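Local atomic coordinates of appr-1-p processing domain protein (Thermus aquaticus Y51MC23, PDB entry 5M31), a protein that belongs to the macro domain family, with helices packed on both faces of a six-stranded mixed beta sheet. Residues Tyr83-Pro88 and Lys107-Arg112; Ile121-Leu126 and Gln140-Ala145; Glu25-Thr30 and Arg47-Asn52; Gln54-Ala59 and Gly63-Gly68. One frame throughout, in Å; residues are numbered along the deposited sequence. Where two conformers were deposited one is given.

Overall arrangement
Along the chain the four contacts close one after another; none nests in or crosses another. Contact 3 comes first, folding the junction of helices 40-48 and 50-61 back onto strand 26-31. Contact 4 follows at once, sharing helix 50-61 and closing the short turn beyond it. Contact 1 then sets helix 99-116 against strand 83-88, the sheet neighbour of strand 26-31, and contact 2 lays helix 135-146 against the end of strand 120-123, which borders strand 26-31 along its other edge. Contacts 1, 2 and 3 thus meet in one mixed sheet, with contact 3 on the opposite face from the other two. Contacts 2 and 4 lie furthest apart, their centres about 21 Å from each other.

Contact 1: Tyr83-Pro88 and Lys107-Arg112; sequences YIFNFP and KDLVCR
Phe85 and Leu109 meet in the apolar layer of the macro domain where helix 99-116 lies on one face of the mixed sheet, over strand 83-88. Strand and helix segments run nearly antiparallel, at 161°, with their axes 10.2 Å apart. The packing is closest at the Phe85 ring: its CD2 lies 3.4 Å from Leu109 CD1, and the two side chains cross at about a right angle. Leu109 gets there because its CG is anti to the backbone N (chi1 -179°), which carries the branched end in toward the strand although its CB sets off alongside the strand rather than at it. One helical turn on, the CB of Arg112 sits 3.5 Å from Phe85 CE2, set obliquely to the ring. Ala26 of the next strand and Ile113 and Leu116 of the same helix also pack on this phenylalanine. Toward solvent the contact changes character. Arg112 offers Phe85 the apolar base of its side chain, while in the conformer given the chain bends at chi2 and chi3, leads its guanidinium away, and NE forms a salt bridge with Glu115. At the Phe87 end the fit is looser, for this side chain sets off alongside the helix and only its far end comes near, meeting Leu109 at the ring edge, near the ring plane: Phe87 CE2 stands 4.3 Å from Leu109 CD2.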
loop_
_atom_site.group_PDB
_atom_site.type_symbol
_atom_site.label_atom_id
_atom_site.label_comp_id
_atom_site.label_asym_id
_atom_site.label_seq_id
_atom_site.Cartn_x
_atom_site.Cartn_y
_atom_site.Cartn_z
ATOM N N TYR A 83 -6.916 5.435 7.102
ATOM C CA TYR A 83 -5.469 5.486 6.804
ATOM C C TYR A 83 -5.191 5.214 5.370
ATOM O O TYR A 83 -5.792 4.314 4.755
ATOM C CB TYR A 83 -4.712 4.448 7.629
ATOM C CG TYR A 83 -4.886 4.567 9.127
ATOM C CD1 TYR A 83 -4.290 5.573 9.839
ATOM C CD2 TYR A 83 -5.676 3.675 9.793
ATOM C CE1 TYR A 83 -4.421 5.655 11.209
ATOM C CE2 TYR A 83 -5.881 3.782 11.160
ATOM C CZ TYR A 83 -5.230 4.765 11.854
ATOM O OH TYR A 83 -5.405 4.866 13.247
ATOM N N ILE A 84 -4.231 5.974 4.852
ATOM C CA ILE A 84 -3.570 5.678 3.568
ATOM C C ILE A 84 -2.142 5.231 3.848
ATOM O O ILE A 84 -1.435 5.946 4.533
ATOM C CB ILE A 84 -3.544 6.892 2.658
ATOM C CG1 ILE A 84 -4.942 7.508 2.470
ATOM C CG2 ILE A 84 -2.967 6.472 1.276
ATOM C CD1 ILE A 84 -5.938 6.606 1.830
ATOM N N PHE A 85 -1.807 3.976 3.487
ATOM C CA PHE A 85 -0.497 3.394 3.716
ATOM C C PHE A 85 0.266 3.514 2.387
ATOM O O PHE A 85 -0.052 2.760 1.452
ATOM C CB PHE A 85 -0.586 1.940 4.048
ATOM C CG PHE A 85 -0.929 1.620 5.514
ATOM C CD1 PHE A 85 -1.853 2.315 6.241
ATOM C CD2 PHE A 85 -0.411 0.486 6.077
ATOM C CE1 PHE A 85 -2.171 1.927 7.589
ATOM C CE2 PHE A 85 -0.724 0.078 7.372
ATOM C CZ PHE A 85 -1.588 0.829 8.138
ATOM N N ASN A 86 1.190 4.464 2.335
ATOM C CA ASN A 86 1.913 4.791 1.103
ATOM C C ASN A 86 3.150 3.895 1.113
ATOM O O ASN A 86 4.069 4.116 1.875
ATOM C CB ASN A 86 2.243 6.269 1.008
ATOM C CG ASN A 86 1.013 7.164 0.960
ATOM O OD1 ASN A 86 0.357 7.311 -0.087
ATOM N ND2 ASN A 86 0.618 7.712 2.160
ATOM N N PHE A 87 3.063 2.844 0.298
ATOM C CA PHE A 87 4.024 1.667 0.280
ATOM C C PHE A 87 4.989 1.874 -0.879
ATOM O O PHE A 87 4.598 1.744 -2.020
ATOM C CB PHE A 87 3.138 0.409 0.068
ATOM C CG PHE A 87 3.845 -0.904 0.119
ATOM C CD1 PHE A 87 4.783 -1.261 -0.822
ATOM C CD2 PHE A 87 3.436 -1.874 0.988
ATOM C CE1 PHE A 87 5.365 -2.518 -0.838
ATOM C CE2 PHE A 87 3.977 -3.156 0.961
ATOM C CZ PHE A 87 4.953 -3.467 0.060
ATOM N N PRO A 88 6.248 2.180 -0.588
ATOM C CA PRO A 88 7.189 2.364 -1.678
ATOM C C PRO A 88 7.529 1.033 -2.383
ATOM O O PRO A 88 7.887 0.073 -1.730
ATOM C CB PRO A 88 8.435 2.963 -0.961
ATOM C CG PRO A 88 7.936 3.422 0.344
ATOM C CD PRO A 88 6.847 2.513 0.709
ATOM N N LYS A 107 6.951 -6.581 5.160
ATOM C CA LYS A 107 7.353 -6.628 6.548
ATOM C C LYS A 107 6.886 -5.352 7.256
ATOM O O LYS A 107 6.344 -5.415 8.377
ATOM C CB LYS A 107 8.880 -6.791 6.687
ATOM C CG LYS A 107 9.428 -8.141 6.234
ATOM C CD LYS A 107 10.808 -8.408 6.834
ATOM C CE LYS A 107 11.146 -9.895 6.857
ATOM N NZ LYS A 107 11.562 -10.439 5.535
ATOM N N ASP A 108 7.103 -4.191 6.650
ATOM C CA ASP A 108 6.713 -2.973 7.321
ATOM C C ASP A 108 5.224 -2.787 7.338
ATOM O O ASP A 108 4.683 -2.117 8.202
ATOM C CB ASP A 108 7.356 -1.758 6.698
ATOM C CG ASP A 108 7.452 -0.601 7.674
ATOM O OD1 ASP A 108 7.807 -0.844 8.847
ATOM O OD2 ASP A 108 7.058 0.517 7.327
ATOM N N LEU A 109 4.556 -3.365 6.359
ATOM C CA LEU A 109 3.080 -3.324 6.333
ATOM C C LEU A 109 2.499 -4.007 7.556
ATOM O O LEU A 109 1.590 -3.468 8.221
ATOM C CB LEU A 109 2.588 -3.974 5.073
ATOM C CG LEU A 109 1.063 -3.997 4.866
ATOM C CD1 LEU A 109 0.494 -2.609 4.939
ATOM C CD2 LEU A 109 0.803 -4.619 3.517
ATOM N N VAL A 110 3.022 -5.167 7.882
ATOM C CA VAL A 110 2.643 -5.872 9.084
ATOM C C VAL A 110 2.908 -4.992 10.295
ATOM O O VAL A 110 1.996 -4.798 11.148
ATOM C CB VAL A 110 3.367 -7.197 9.228
ATOM C CG1 VAL A 110 3.196 -7.813 10.617
ATOM C CG2 VAL A 110 2.865 -8.135 8.142
ATOM N N CYS A 111 4.096 -4.395 10.366
ATOM C CA CYS A 111 4.436 -3.470 11.474
ATOM C C CYS A 111 3.405 -2.363 11.649
ATOM O O CYS A 111 2.950 -2.105 12.774
ATOM C CB CYS A 111 5.790 -2.838 11.238
ATOM S SG CYS A 111 7.105 -4.061 11.302
ATOM N N ARG A 112 3.018 -1.688 10.566
ATOM C CA ARG A 112 2.136 -0.516 10.684
ATOM C C ARG A 112 0.721 -0.947 11.032
ATOM O O ARG A 112 0.034 -0.249 11.774
ATOM C CB ARG A 112 2.063 0.282 9.396
ATOM C CG ARG A 112 3.240 1.209 9.096
ATOM C CD ARG A 112 4.048 1.713 10.262
ATOM N NE ARG A 112 3.427 2.813 10.995
ATOM C CZ ARG A 112 3.426 4.089 10.598
ATOM N NH1 ARG A 112 4.154 4.451 9.569
ATOM N NH2 ARG A 112 2.723 5.011 11.271
#

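Contact 2: Ile121-Leu126 and Gln140-Ala145; sequences IALPPL and QRIQEA
Ile142 reaches from helix 135-146 to Leu123 and Leu126, which stand at the end of strand 120-123 and in the loop beyond it. The contact lies inside a beta-alpha-beta unit, strand 120-123, helix 135-146 and strand 153-157, and seats the helix on the sheet of the macro domain. Conformation decides how the isoleucine reaches across. Its CG1 lies beside the backbone N and its CG2 beside the carbonyl carbon, and the CG1 branch is then extended (chi2 171°), which lays CD1 where both leucine methyls touch it from one side. Leu123 comes toward it from the strand, tip to tip, with CD2 as the touching methyl, 4.1 Å from Ile142 CD1. Leu126 approaches differently, crossing the isoleucine at a slant. Its backbone has turned to a positive phi of 43° after the two prolines, a turn in which the side chain again faces the helix. With chi2 at 179°, its CD1 extends far enough to touch both outer carbons of the isoleucine. Such spacings describe ordinary apolar packing, and all three residues are buried. Val138 of the same helix and Leu106 of helix 99-116 also press on Leu126, while Leu146 packs on Leu123. The CD1 methyl of Leu126 lies 4.0 Å from Ile142 CG1 and also touches the ring of Phe87 at its CZ.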
loop_
_atom_site.group_PDB
_atom_site.type_symbol
_atom_site.label_atom_id
_atom_site.label_comp_id
_atom_site.label_asym_id
_atom_site.label_seq_id
_atom_site.Cartn_x
_atom_site.Cartn_y
_atom_site.Cartn_z
ATOM N N ILE A 121 -7.913 -3.888 5.794
ATOM C CA ILE A 121 -6.997 -3.198 4.888
ATOM C C ILE A 121 -7.148 -3.799 3.496
ATOM O O ILE A 121 -7.430 -4.990 3.345
ATOM C CB ILE A 121 -5.527 -3.295 5.382
ATOM C CG1 ILE A 121 -4.590 -2.380 4.599
ATOM C CG2 ILE A 121 -5.067 -4.731 5.440
ATOM C CD1 ILE A 121 -3.305 -2.049 5.360
ATOM N N ALA A 122 -6.983 -2.954 2.484
ATOM C CA ALA A 122 -7.009 -3.383 1.094
ATOM C C ALA A 122 -5.756 -2.892 0.386
ATOM O O ALA A 122 -5.319 -1.780 0.619
ATOM C CB ALA A 122 -8.235 -2.851 0.349
ATOM N N LEU A 123 -5.290 -3.748 -0.511
ATOM C CA LEU A 123 -4.046 -3.563 -1.222
ATOM C C LEU A 123 -4.255 -3.778 -2.713
ATOM O O LEU A 123 -5.035 -4.638 -3.120
ATOM C CB LEU A 123 -3.084 -4.685 -0.874
ATOM C CG LEU A 123 -2.284 -4.991 0.266
ATOM C CD1 LEU A 123 -3.218 -5.388 1.385
ATOM C CD2 LEU A 123 -1.319 -6.105 -0.154
ATOM N N PRO A 124 -3.491 -3.049 -3.540
ATOM C CA PRO A 124 -3.320 -3.432 -4.926
ATOM C C PRO A 124 -2.327 -4.582 -5.055
ATOM O O PRO A 124 -1.703 -4.949 -4.107
ATOM C CB PRO A 124 -2.758 -2.141 -5.563
ATOM C CG PRO A 124 -1.993 -1.502 -4.491
ATOM C CD PRO A 124 -2.582 -1.954 -3.173
ATOM N N PRO A 125 -2.046 -5.018 -6.294
ATOM C CA PRO A 125 -1.163 -6.189 -6.392
ATOM C C PRO A 125 0.360 -5.859 -6.316
ATOM O O PRO A 125 1.172 -6.568 -6.903
ATOM C CB PRO A 125 -1.562 -6.820 -7.725
ATOM C CG PRO A 125 -2.326 -5.780 -8.481
ATOM C CD PRO A 125 -2.872 -4.806 -7.484
ATOM N N LEU A 126 0.700 -4.804 -5.603
ATOM C CA LEU A 126 2.089 -4.371 -5.331
ATOM C C LEU A 126 3.041 -4.436 -6.516
ATOM O O LEU A 126 4.110 -5.006 -6.405
ATOM C CB LEU A 126 2.665 -5.104 -4.134
ATOM C CG LEU A 126 1.722 -5.074 -2.922
ATOM C CD1 LEU A 126 2.300 -5.829 -1.762
ATOM C CD2 LEU A 126 1.418 -3.657 -2.466
ATOM N N GLN A 140 2.384 -14.901 -3.465
ATOM C CA GLN A 140 2.974 -15.810 -2.484
ATOM C C GLN A 140 3.560 -15.045 -1.297
ATOM O O GLN A 140 3.325 -15.393 -0.133
ATOM C CB GLN A 140 4.051 -16.647 -3.143
ATOM C CG GLN A 140 4.551 -17.816 -2.296
ATOM C CD GLN A 140 5.707 -17.444 -1.380
ATOM O OE1 GLN A 140 5.776 -17.891 -0.223
ATOM N NE2 GLN A 140 6.653 -16.660 -1.904
ATOM N N ARG A 141 4.292 -13.976 -1.592
ATOM C CA ARG A 141 4.882 -13.153 -0.545
ATOM C C ARG A 141 3.821 -12.435 0.276
ATOM O O ARG A 141 3.987 -12.243 1.483
ATOM C CB ARG A 141 5.844 -12.149 -1.152
ATOM C CG ARG A 141 7.117 -12.829 -1.628
ATOM C CD ARG A 141 7.841 -12.038 -2.669
ATOM N NE ARG A 141 9.107 -12.689 -3.048
ATOM C CZ ARG A 141 9.199 -13.829 -3.732
ATOM N NH1 ARG A 141 8.103 -14.523 -4.061
ATOM N NH2 ARG A 141 10.395 -14.296 -4.071
ATOM N N ILE A 142 2.748 -12.000 -0.374
ATOM C CA ILE A 142 1.640 -11.375 0.367
ATOM C C ILE A 142 1.032 -12.400 1.327
ATOM O O ILE A 142 0.825 -12.113 2.505
ATOM C CB ILE A 142 0.576 -10.826 -0.571
ATOM C CG1 ILE A 142 1.128 -9.632 -1.369
ATOM C CG2 ILE A 142 -0.676 -10.436 0.205
ATOM C CD1 ILE A 142 0.216 -9.162 -2.490
ATOM N N GLN A 143 0.817 -13.607 0.831
ATOM C CA GLN A 143 0.239 -14.685 1.675
ATOM C C GLN A 143 1.110 -14.985 2.868
ATOM O O GLN A 143 0.614 -15.071 4.012
ATOM C CB GLN A 143 0.048 -15.976 0.854
ATOM C CG GLN A 143 -0.917 -15.792 -0.285
ATOM C CD GLN A 143 -0.980 -16.973 -1.262
ATOM O OE1 GLN A 143 0.037 -17.569 -1.618
ATOM N NE2 GLN A 143 -2.182 -17.277 -1.730
ATOM N N GLU A 144 2.396 -15.148 2.617
ATOM C CA GLU A 144 3.363 -15.391 3.694
ATOM C C GLU A 144 3.331 -14.290 4.739
ATOM O O GLU A 144 3.338 -14.560 5.952
ATOM C CB GLU A 144 4.761 -15.465 3.135
ATOM C CG GLU A 144 5.088 -16.771 2.459
ATOM C CD GLU A 144 6.585 -16.977 2.341
ATOM O OE1 GLU A 144 7.089 -17.951 2.953
ATOM O OE2 GLU A 144 7.258 -16.140 1.674
ATOM N N ALA A 145 3.359 -13.046 4.278
ATOM C CA ALA A 145 3.372 -11.901 5.197
ATOM C C ALA A 145 2.055 -11.703 5.959
ATOM O O ALA A 145 2.056 -11.425 7.164
ATOM C CB ALA A 145 3.761 -10.627 4.456
#

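Contact 3: Glu25-Thr30 and Arg47-Asn52; sequences EALVNT and RAFPDN
Leu27 and Asn29, alternate residues of strand 26-31, face Phe49 and Asn52 at the break between helices 40-48 and 50-61, and the backbones stay well apart, the nearest pair of CA atoms being those of Asn29 and Asn52 at 10.1 Å. Phe49 is the first residue to leave the helical conformation after helix 40-48, and it also occupies the N-cap position of the second helix. Its side chain turns back toward the sheet: chi1 of -60° keeps CG beside the backbone N and directs the CE2-CZ end of the ring at the leucine. Phe49 CE2 lies 3.9 Å from Leu27 CD1, and Phe49 CZ is 4.0 Å from the same methyl. The two side chains cross at about a right angle, and the methyl sits obliquely to the ring. Phe45 of helix 40-48 also packs on Leu27, and Arg75 touches Phe49. The pair helps join the helices to the face of the macro domain sheet that lies opposite helix 99-116. Beside this apolar pair are two buried amides. Asn29 and Asn52 both have CG anti to the backbone N, a torsion of -179° for Asn29, and each extends toward the other, but the amide nitrogens, ND2 of Asn29 and ND2 of Asn52, remain 4.2 Å apart. The link between them is Asn86 of the neighbouring strand 83-88: its OD1 takes a hydrogen bond from Asn29 ND2, and its ND2 donates one to Asn52 OD1.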
loop_
_atom_site.group_PDB
_atom_site.type_symbol
_atom_site.label_atom_id
_atom_site.label_comp_id
_atom_site.label_asym_id
_atom_site.label_seq_id
_atom_site.Cartn_x
_atom_site.Cartn_y
_atom_site.Cartn_z
ATOM N N GLU A 25 -10.647 -0.013 6.726
ATOM C CA GLU A 25 -10.060 1.052 7.552
ATOM C C GLU A 25 -8.858 1.674 6.883
ATOM O O GLU A 25 -8.541 2.801 7.182
ATOM C CB GLU A 25 -9.601 0.501 8.914
ATOM C CG GLU A 25 -10.738 0.089 9.834
ATOM C CD GLU A 25 -10.272 -0.376 11.205
ATOM O OE1 GLU A 25 -9.095 -0.480 11.469
ATOM O OE2 GLU A 25 -11.124 -0.648 12.056
ATOM N N ALA A 26 -8.138 0.900 6.051
ATOM C CA ALA A 26 -6.855 1.353 5.523
ATOM C C ALA A 26 -6.751 0.919 4.066
ATOM O O ALA A 26 -7.087 -0.208 3.761
ATOM C CB ALA A 26 -5.695 0.792 6.333
ATOM N N LEU A 27 -6.251 1.818 3.224
ATOM C CA LEU A 27 -5.878 1.487 1.852
ATOM C C LEU A 27 -4.382 1.597 1.687
ATOM O O LEU A 27 -3.748 2.530 2.192
ATOM C CB LEU A 27 -6.521 2.430 0.856
ATOM C CG LEU A 27 -8.054 2.431 0.789
ATOM C CD1 LEU A 27 -8.487 3.407 -0.302
ATOM C CD2 LEU A 27 -8.646 1.050 0.574
ATOM N N VAL A 28 -3.858 0.683 0.907
ATOM C CA VAL A 28 -2.430 0.774 0.455
ATOM C C VAL A 28 -2.328 1.387 -0.934
ATOM O O VAL A 28 -2.989 0.934 -1.880
ATOM C CB VAL A 28 -1.781 -0.632 0.459
ATOM C CG1 VAL A 28 -0.353 -0.548 -0.040
ATOM C CG2 VAL A 28 -1.846 -1.236 1.855
ATOM N N ASN A 29 -1.468 2.384 -1.027
ATOM C CA ASN A 29 -1.111 3.089 -2.258
ATOM C C ASN A 29 0.334 2.719 -2.555
ATOM O O ASN A 29 1.165 2.775 -1.667
ATOM C CB ASN A 29 -1.169 4.569 -1.966
ATOM C CG ASN A 29 -0.845 5.409 -3.145
ATOM O OD1 ASN A 29 -1.015 4.992 -4.265
ATOM N ND2 ASN A 29 -0.541 6.655 -2.899
ATOM N N THR A 30 0.625 2.351 -3.783
ATOM C CA THR A 30 1.999 1.972 -4.157
ATOM C C THR A 30 2.704 3.222 -4.706
ATOM O O THR A 30 2.201 3.889 -5.643
ATOM C CB THR A 30 2.004 0.801 -5.154
ATOM O OG1 THR A 30 1.017 1.018 -6.148
ATOM C CG2 THR A 30 1.748 -0.520 -4.441
ATOM N N ARG A 47 -5.635 11.842 -6.954
ATOM C CA ARG A 47 -6.972 12.461 -7.303
ATOM C C ARG A 47 -8.031 12.253 -6.209
ATOM O O ARG A 47 -8.766 13.184 -5.896
ATOM C CB ARG A 47 -7.410 12.004 -8.721
ATOM C CG ARG A 47 -6.394 12.410 -9.773
ATOM C CD ARG A 47 -6.826 12.506 -11.214
ATOM N NE ARG A 47 -6.901 11.217 -11.887
ATOM C CZ ARG A 47 -6.570 10.988 -13.158
ATOM N NH1 ARG A 47 -5.991 11.919 -13.916
ATOM N NH2 ARG A 47 -6.757 9.775 -13.662
ATOM N N ALA A 48 -8.055 11.066 -5.574
ATOM C CA ALA A 48 -9.069 10.710 -4.577
ATOM C C ALA A 48 -8.723 11.265 -3.223
ATOM O O ALA A 48 -9.601 11.471 -2.381
ATOM C CB ALA A 48 -9.169 9.193 -4.486
ATOM N N PHE A 49 -7.406 11.389 -2.955
ATOM C CA PHE A 49 -6.941 11.718 -1.635
ATOM C C PHE A 49 -5.888 12.817 -1.653
ATOM O O PHE A 49 -4.690 12.597 -1.274
ATOM C CB PHE A 49 -6.402 10.455 -0.932
ATOM C CG PHE A 49 -7.425 9.369 -0.770
ATOM C CD1 PHE A 49 -8.444 9.482 0.165
ATOM C CD2 PHE A 49 -7.352 8.206 -1.529
ATOM C CE1 PHE A 49 -9.401 8.491 0.278
ATOM C CE2 PHE A 49 -8.261 7.193 -1.391
ATOM C CZ PHE A 49 -9.304 7.330 -0.468
ATOM N N PRO A 50 -6.327 14.042 -1.963
ATOM C CA PRO A 50 -5.336 15.117 -2.076
ATOM C C PRO A 50 -4.536 15.431 -0.785
ATOM O O PRO A 50 -3.353 15.795 -0.854
ATOM C CB PRO A 50 -6.157 16.327 -2.535
ATOM C CG PRO A 50 -7.587 15.994 -2.277
ATOM C CD PRO A 50 -7.704 14.504 -2.245
ATOM N N ASP A 51 -5.170 15.367 0.379
ATOM C CA ASP A 51 -4.440 15.664 1.607
ATOM C C ASP A 51 -3.302 14.640 1.885
ATOM O O ASP A 51 -2.223 15.010 2.356
ATOM C CB ASP A 51 -5.392 15.714 2.793
ATOM C CG ASP A 51 -6.396 16.831 2.676
ATOM O OD1 ASP A 51 -6.262 17.728 1.771
ATOM O OD2 ASP A 51 -7.276 16.874 3.530
ATOM N N ASN A 52 -3.557 13.371 1.552
ATOM C CA ASN A 52 -2.532 12.318 1.608
ATOM C C ASN A 52 -1.409 12.640 0.657
ATOM O O ASN A 52 -0.246 12.532 1.031
ATOM C CB ASN A 52 -3.106 10.974 1.274
ATOM C CG ASN A 52 -2.079 9.882 1.236
ATOM O OD1 ASN A 52 -1.534 9.473 2.245
ATOM N ND2 ASN A 52 -1.755 9.444 0.004
#

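Contact 4: Gln54-Ala59 and Gly63-Gly68; sequences QAYVKA and GQVQIG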
loop_
_atom_site.group_PDB
_atom_site.type_symbol
_atom_site.label_atom_id
_atom_site.label_comp_id
_atom_site.label_asym_id
_atom_site.label_seq_id
_atom_site.Cartn_x
_atom_site.Cartn_y
_atom_site.Cartn_z
ATOM N N GLN A 54 -0.405 15.598 -0.505
ATOM C CA GLN A 54 0.423 16.705 0.011
ATOM C C GLN A 54 1.273 16.263 1.174
ATOM O O GLN A 54 2.433 16.627 1.267
ATOM C CB GLN A 54 -0.439 17.919 0.424
ATOM C CG GLN A 54 -1.159 18.649 -0.740
ATOM C CD GLN A 54 -0.260 19.095 -1.916
ATOM O OE1 GLN A 54 0.926 19.413 -1.757
ATOM N NE2 GLN A 54 -0.856 19.159 -3.107
ATOM N N ALA A 55 0.691 15.478 2.096
ATOM C CA ALA A 55 1.484 14.950 3.214
ATOM C C ALA A 55 2.640 14.078 2.754
ATOM O O ALA A 55 3.777 14.196 3.274
ATOM C CB ALA A 55 0.596 14.185 4.177
ATOM N N TYR A 56 2.367 13.263 1.741
ATOM C CA TYR A 56 3.377 12.400 1.116
ATOM C C TYR A 56 4.502 13.204 0.483
ATOM O O TYR A 56 5.703 12.887 0.646
ATOM C CB TYR A 56 2.717 11.487 0.099
ATOM C CG TYR A 56 3.640 10.918 -0.944
ATOM C CD1 TYR A 56 4.392 9.752 -0.707
ATOM C CD2 TYR A 56 3.724 11.513 -2.170
ATOM C CE1 TYR A 56 5.243 9.218 -1.685
ATOM C CE2 TYR A 56 4.557 11.013 -3.121
ATOM C CZ TYR A 56 5.271 9.845 -2.920
ATOM O OH TYR A 56 6.156 9.435 -3.976
ATOM N N VAL A 57 4.153 14.259 -0.223
ATOM C CA VAL A 57 5.171 15.111 -0.818
ATOM C C VAL A 57 6.091 15.679 0.257
ATOM O O VAL A 57 7.337 15.632 0.115
ATOM C CB VAL A 57 4.570 16.232 -1.655
ATOM C CG1 VAL A 57 5.592 17.281 -2.012
ATOM C CG2 VAL A 57 3.916 15.626 -2.898
ATOM N N LYS A 58 5.510 16.224 1.329
ATOM C CA LYS A 58 6.305 16.735 2.414
ATOM C C LYS A 58 7.167 15.660 3.093
ATOM O O LYS A 58 8.354 15.930 3.372
ATOM C CB LYS A 58 5.416 17.443 3.436
ATOM C CG LYS A 58 4.871 18.757 2.904
ATOM C CD LYS A 58 3.843 19.347 3.857
ATOM C CE LYS A 58 3.253 20.656 3.325
ATOM N NZ LYS A 58 4.169 21.808 3.593
ATOM N N ALA A 59 6.646 14.438 3.238
ATOM C CA ALA A 59 7.405 13.353 3.872
ATOM C C ALA A 59 8.594 12.973 2.977
ATOM O O ALA A 59 9.722 12.680 3.438
ATOM C CB ALA A 59 6.549 12.151 4.109
ATOM N N GLY A 63 12.910 13.142 3.459
ATOM C CA GLY A 63 13.642 11.869 3.396
ATOM C C GLY A 63 13.009 10.749 4.220
ATOM O O GLY A 63 13.623 9.684 4.429
ATOM N N GLN A 64 11.733 10.922 4.550
ATOM C CA GLN A 64 11.066 10.002 5.412
ATOM C C GLN A 64 10.540 8.774 4.682
ATOM O O GLN A 64 10.176 7.769 5.324
ATOM C CB GLN A 64 9.927 10.757 6.094
ATOM C CG GLN A 64 9.069 9.977 7.069
ATOM C CD GLN A 64 8.046 10.886 7.739
ATOM O OE1 GLN A 64 8.159 12.142 7.687
ATOM N NE2 GLN A 64 7.085 10.276 8.430
ATOM N N VAL A 65 10.340 8.900 3.374
ATOM C CA VAL A 65 9.795 7.820 2.576
ATOM C C VAL A 65 10.904 7.040 1.916
ATOM O O VAL A 65 11.713 7.606 1.182
ATOM C CB VAL A 65 8.839 8.318 1.511
ATOM C CG1 VAL A 65 8.311 7.151 0.704
ATOM C CG2 VAL A 65 7.727 9.170 2.166
ATOM N N GLN A 66 11.055 5.799 2.342
ATOM C CA GLN A 66 12.156 4.955 1.899
ATOM C C GLN A 66 11.670 3.561 1.713
ATOM O O GLN A 66 10.619 3.170 2.217
ATOM C CB GLN A 66 13.272 4.953 2.944
ATOM C CG GLN A 66 13.753 6.322 3.350
ATOM C CD GLN A 66 14.628 6.257 4.566
ATOM O OE1 GLN A 66 14.152 6.018 5.693
ATOM N NE2 GLN A 66 15.911 6.407 4.358
ATOM N N ILE A 67 12.450 2.781 0.977
ATOM C CA ILE A 67 12.202 1.359 0.880
ATOM C C ILE A 67 12.145 0.733 2.296
ATOM O O ILE A 67 12.972 1.055 3.173
ATOM C CB ILE A 67 13.257 0.667 -0.042
ATOM C CG1 ILE A 67 13.243 1.302 -1.452
ATOM C CG2 ILE A 67 13.014 -0.819 -0.091
ATOM C CD1 ILE A 67 11.913 1.336 -2.209
ATOM N N GLY A 68 11.077 -0.050 2.518
ATOM C CA GLY A 68 10.821 -0.722 3.793
ATOM C C GLY A 68 10.292 0.200 4.841
ATOM O O GLY A 68 10.233 -0.188 6.016
#
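Ala59 and Gln64 meet where helix 50-61 gives way to a loop, in a Schellman motif whose turn passes through Gly63 with positive phi. Gln64 N donates a hydrogen bond of 2.9 Å to Ala59 O, closing the end of the helix. The glutamine side chain then lies back along the helix end, with Gln64 CB 3.3 Å from Ala59 O. Its CG stands anti to the backbone N (chi1 -180°) and the chain beyond is extended, which brings its amide over the alanine, with Gln64 OE1 3.9 Å from Ala59 CB. That oxygen accepts a hydrogen bond from Arg62 NH2, so the amide is held by a neighbour in the turn itself. Val65 comes to the alanine with its two methyls split between two helix residues. The CG2 branch, beside the backbone N, lies 3.7 Å from Ala59 CB, while CG1 of Val65 reaches out to Tyr56 CE1 at 4.4 Å, set obliquely to the ring. Tyr56 swings its ring toward the valine from a CB directed past the loop rather than at it, and its hydroxyl is hydrogen-bonded to the backbone oxygen of Asn32. Among the surrounding elements, Phe71 of strand 71-74 packs on both Ala59 and Gln64, Pro88 at the end of strand 83-88 packs on Val65, and Ile67 carries the loop on to Tyr101 and Glu104 of helix 99-116.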